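Local atomic coordinates of phosphoprotein (Spring viremia of carp virus, PDB entry 7C5Z), a protein that probably serves as a cofactor and chaperone in viral RNA replication, the part in this model being its central domain, which forms a dimer. Residues A[53-58]-A[64-69]; A[68-71]-A[75-78]. All coordinates share one frame; numbering follows the deposited sequence.

In the fold
Both interactions are built on strand 67-70, the outermost strand on its side of the four-stranded antiparallel sheet. Interaction 1 (53-58 with 64-69) lays the late part of helix 41-62 against this strand and the turn leading into it, through a buried cluster of isoleucines and leucine with one bridging water. Interaction 2 (68-71 with 75-78) joins the same strand to its hairpin partner 76-81 by backbone hydrogen bonds, and is only partly buried, running from apolar packing under the helix to aromatic rings and waters near the hairpin turn. Leu68 takes part in both, and Ile66 of the first touches Val78 of the second.

Interaction 1: A[53-58]-A[64-69]; sequences SLIGQI and YDIDLF
Ile55 on helix 41-62 faces Ile66 in the turn just before strand 67-70, their CA atoms 6.2 Å apart, and no direct hydrogen bond joins the two segments. Helix 41-62 packs against the antiparallel sheet, and here its late turns meet 67-70, an edge strand of the chain's sheet. Ile55 makes the contact with its branch point and its longer branch: CB lies 3.7 Å from CG2 of Ile66, the two side chains crossing at a slant. With CG1 held between the backbone N and the carbonyl carbon (chi1 71°) and the chain extended beyond it, CD1 comes 3.6 Å from CB of Leu68, the side chains roughly perpendicular. The same methyl lies 3.5 Å from C of Asp67. One turn on, CG2 of Ile58 meets CD1 of Ile66 at 3.9 Å, so Ile66 spreads its two branches between two helix residues. A single water spans the backbones, donating to O of Ile55 at 2.9 Å and to O of Ile66 at 2.8 Å. Ile66 also packs on Val78 and Leu80, while Ile58 touches Leu80 of the second subunit, placing the helix between its own sheet and the dimer partner. Apolar packing thus holds the helix to the start of the strand and the turn before it, and the water gives both carbonyls a donor where the backbones do not meet directly.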
# COMPACT_ATOMS: atom_id res chain seq x y z
N SER A 53 0.98 3.18 -7.12
CA SER A 53 2.01 4.21 -7.08
C SER A 53 3.24 3.71 -6.33
O SER A 53 4.38 3.84 -6.80
CB SER A 53 1.46 5.49 -6.44
OG SER A 53 2.51 6.31 -5.94
N LEU A 54 3.02 3.11 -5.16
CA LEU A 54 4.13 2.67 -4.34
C LEU A 54 4.93 1.56 -5.02
O LEU A 54 6.16 1.60 -5.03
CB LEU A 54 3.63 2.21 -2.97
CG LEU A 54 4.72 1.78 -1.99
CD1 LEU A 54 5.77 2.87 -1.78
CD2 LEU A 54 4.08 1.40 -0.67
N ILE A 55 4.25 0.55 -5.58
CA ILE A 55 5.02 -0.52 -6.23
C ILE A 55 5.74 0.01 -7.47
O ILE A 55 6.77 -0.54 -7.88
CB ILE A 55 4.13 -1.74 -6.57
CG1 ILE A 55 3.16 -1.41 -7.71
CG2 ILE A 55 3.40 -2.22 -5.34
CD1 ILE A 55 2.21 -2.58 -8.10
N GLY A 56 5.21 1.06 -8.10
CA GLY A 56 5.94 1.69 -9.19
C GLY A 56 7.24 2.32 -8.72
O GLY A 56 8.28 2.18 -9.37
N GLN A 57 7.20 3.01 -7.58
CA GLN A 57 8.40 3.61 -7.03
C GLN A 57 9.39 2.55 -6.59
O GLN A 57 10.59 2.68 -6.83
CB GLN A 57 8.04 4.51 -5.84
CG GLN A 57 7.17 5.69 -6.22
CD GLN A 57 7.92 6.73 -7.02
OE1 GLN A 57 9.16 6.78 -7.02
NE2 GLN A 57 7.17 7.58 -7.72
N ILE A 58 8.89 1.48 -5.96
CA ILE A 58 9.78 0.43 -5.48
C ILE A 58 10.38 -0.34 -6.65
O ILE A 58 11.59 -0.62 -6.67
CB ILE A 58 9.02 -0.51 -4.53
CG1 ILE A 58 8.66 0.22 -3.23
CG2 ILE A 58 9.83 -1.81 -4.29
CD1 ILE A 58 7.69 -0.55 -2.30
N TYR A 64 12.77 -4.22 -10.49
CA TYR A 64 11.85 -5.33 -10.68
C TYR A 64 10.55 -4.80 -11.25
O TYR A 64 10.08 -3.73 -10.84
CB TYR A 64 11.57 -6.06 -9.36
CG TYR A 64 12.76 -6.80 -8.83
CD1 TYR A 64 13.04 -8.09 -9.26
CD2 TYR A 64 13.62 -6.20 -7.92
CE1 TYR A 64 14.15 -8.77 -8.79
CE2 TYR A 64 14.75 -6.88 -7.45
CZ TYR A 64 14.99 -8.16 -7.89
OH TYR A 64 16.09 -8.84 -7.42
N ASP A 65 9.96 -5.56 -12.17
CA ASP A 65 8.68 -5.18 -12.80
C ASP A 65 7.51 -5.66 -11.93
O ASP A 65 6.75 -6.55 -12.29
CB ASP A 65 8.59 -5.74 -14.21
CG ASP A 65 9.60 -5.11 -15.16
OD1 ASP A 65 9.93 -3.92 -14.97
OD2 ASP A 65 10.06 -5.81 -16.08
N ILE A 66 7.41 -5.07 -10.74
CA ILE A 66 6.29 -5.37 -9.85
C ILE A 66 5.01 -4.82 -10.45
O ILE A 66 4.99 -3.70 -10.99
CB ILE A 66 6.56 -4.77 -8.45
CG1 ILE A 66 7.89 -5.28 -7.90
CG2 ILE A 66 5.41 -5.09 -7.48
CD1 ILE A 66 8.34 -4.54 -6.66
N ASP A 67 3.92 -5.60 -10.39
CA ASP A 67 2.66 -5.15 -10.98
C ASP A 67 1.49 -5.43 -10.04
O ASP A 67 1.58 -6.22 -9.10
CB ASP A 67 2.38 -5.80 -12.33
CG ASP A 67 1.50 -4.94 -13.23
OD1 ASP A 67 1.16 -3.78 -12.85
OD2 ASP A 67 1.13 -5.42 -14.33
N LEU A 68 0.36 -4.79 -10.34
CA LEU A 68 -0.85 -4.89 -9.55
C LEU A 68 -1.98 -5.37 -10.44
O LEU A 68 -2.12 -4.89 -11.57
CB LEU A 68 -1.20 -3.53 -8.94
CG LEU A 68 -2.54 -3.44 -8.23
CD1 LEU A 68 -2.50 -4.21 -6.93
CD2 LEU A 68 -2.88 -1.96 -8.01
N PHE A 69 -2.76 -6.32 -9.94
CA PHE A 69 -3.94 -6.84 -10.63
C PHE A 69 -5.18 -6.48 -9.82
O PHE A 69 -5.35 -6.95 -8.68
CB PHE A 69 -3.82 -8.35 -10.86
CG PHE A 69 -2.70 -8.71 -11.79
CD1 PHE A 69 -2.90 -8.67 -13.16
CD2 PHE A 69 -1.46 -9.05 -11.31
CE1 PHE A 69 -1.87 -8.98 -14.04
CE2 PHE A 69 -0.42 -9.37 -12.19
CZ PHE A 69 -0.63 -9.32 -13.55
O HOH W 1 7.03 -1.90 -10.41

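Interaction 2: A[68-71]-A[75-78]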
# COMPACT_ATOMS: atom_id res chain seq x y z
N LEU A 68 0.36 -4.79 -10.34
CA LEU A 68 -0.85 -4.89 -9.55
C LEU A 68 -1.98 -5.37 -10.44
O LEU A 68 -2.12 -4.89 -11.57
CB LEU A 68 -1.20 -3.53 -8.94
CG LEU A 68 -2.54 -3.44 -8.23
CD1 LEU A 68 -2.50 -4.21 -6.93
CD2 LEU A 68 -2.88 -1.96 -8.01
N PHE A 69 -2.76 -6.32 -9.94
CA PHE A 69 -3.94 -6.84 -10.63
C PHE A 69 -5.18 -6.48 -9.82
O PHE A 69 -5.35 -6.95 -8.68
CB PHE A 69 -3.82 -8.35 -10.86
CG PHE A 69 -2.70 -8.71 -11.79
CD1 PHE A 69 -2.90 -8.67 -13.16
CD2 PHE A 69 -1.46 -9.05 -11.31
CE1 PHE A 69 -1.87 -8.98 -14.04
CE2 PHE A 69 -0.42 -9.37 -12.19
CZ PHE A 69 -0.63 -9.32 -13.55
N ASP A 70 -6.03 -5.64 -10.40
CA ASP A 70 -7.25 -5.15 -9.76
C ASP A 70 -8.39 -5.36 -10.75
O ASP A 70 -8.35 -4.83 -11.86
CB ASP A 70 -7.07 -3.66 -9.41
CG ASP A 70 -8.30 -3.03 -8.79
OD1 ASP A 70 -9.32 -3.71 -8.59
OD2 ASP A 70 -8.21 -1.81 -8.50
N TYR A 71 -9.37 -6.19 -10.37
CA TYR A 71 -10.53 -6.46 -11.22
C TYR A 71 -11.79 -5.78 -10.70
O TYR A 71 -12.90 -6.14 -11.12
CB TYR A 71 -10.77 -7.96 -11.36
CG TYR A 71 -9.52 -8.70 -11.78
CD1 TYR A 71 -8.61 -9.17 -10.83
CD2 TYR A 71 -9.23 -8.92 -13.13
CE1 TYR A 71 -7.47 -9.83 -11.20
CE2 TYR A 71 -8.06 -9.61 -13.51
CZ TYR A 71 -7.19 -10.05 -12.53
OH TYR A 71 -6.03 -10.71 -12.84
N PHE A 75 -10.74 -8.68 -4.14
CA PHE A 75 -9.33 -8.82 -3.78
C PHE A 75 -8.47 -7.87 -4.62
O PHE A 75 -8.90 -7.36 -5.66
CB PHE A 75 -8.85 -10.27 -3.95
CG PHE A 75 -8.75 -10.72 -5.38
CD1 PHE A 75 -7.58 -10.55 -6.10
CD2 PHE A 75 -9.83 -11.34 -5.99
CE1 PHE A 75 -7.49 -10.99 -7.42
CE2 PHE A 75 -9.75 -11.77 -7.29
CZ PHE A 75 -8.58 -11.59 -8.01
N LEU A 76 -7.26 -7.64 -4.13
CA LEU A 76 -6.19 -7.00 -4.88
C LEU A 76 -4.99 -7.93 -4.87
O LEU A 76 -4.72 -8.59 -3.87
CB LEU A 76 -5.79 -5.64 -4.28
CG LEU A 76 -6.89 -4.56 -4.31
CD1 LEU A 76 -6.58 -3.41 -3.35
CD2 LEU A 76 -7.11 -4.06 -5.74
N GLU A 77 -4.27 -8.00 -5.98
CA GLU A 77 -3.18 -8.96 -6.10
C GLU A 77 -1.93 -8.29 -6.65
O GLU A 77 -1.99 -7.59 -7.66
CB GLU A 77 -3.59 -10.12 -7.00
CG GLU A 77 -2.55 -11.19 -7.16
CD GLU A 77 -3.09 -12.35 -7.95
OE1 GLU A 77 -3.49 -13.35 -7.33
OE2 GLU A 77 -3.13 -12.26 -9.20
N VAL A 78 -0.79 -8.50 -5.98
CA VAL A 78 0.49 -7.93 -6.40
C VAL A 78 1.36 -9.06 -6.95
O VAL A 78 1.42 -10.14 -6.36
CB VAL A 78 1.19 -7.20 -5.25
CG1 VAL A 78 2.55 -6.69 -5.67
CG2 VAL A 78 0.32 -6.04 -4.77
O HOH W 2 -10.55 -5.02 -6.25
O HOH W 3 -10.48 -7.73 -7.90
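Phe69 and Glu77 form the hydrogen-bonded pair of an antiparallel beta hairpin. N of Phe69 donates to O of Glu77 at 2.7 Å, nearly straight at 170°, and N of Glu77 returns a bond to O of Phe69 at 3.1 Å. Their side chains share a face and pass at a slant, CD2 of Phe69 4.2 Å from OE2 of Glu77, with ring and carboxylate nearly perpendicular. On the helix-facing side, CD1 of Leu68 meets CG2 of Val78 at 4.0 Å. Further along, Asp70 and Leu76 run alongside each other in the same direction, CD2 of Leu76 3.4 Å from CG of Asp70. Toward the turn, CG of Phe75 sits between its backbone N and carbonyl carbon (chi1 70°), which swings the ring toward Tyr71; CZ touches Tyr71 CD1 at 3.7 Å, the ring planes 51° apart.

Farther out, Asp70 OD2 bonds to Ser48 OG on helix 41-62 and OD1 to Gln72 N. On neighbouring strand 28-33, Arg32 NE forms a salt bridge with Glu77 OE1, and Arg32 makes a cation-pi contact with Phe75. Where the strands part, a water accepts from N of Tyr71 and donates to O of Phe75 at 2.8 Å, its oxygen sitting over the middle of one face of the Phe75 ring.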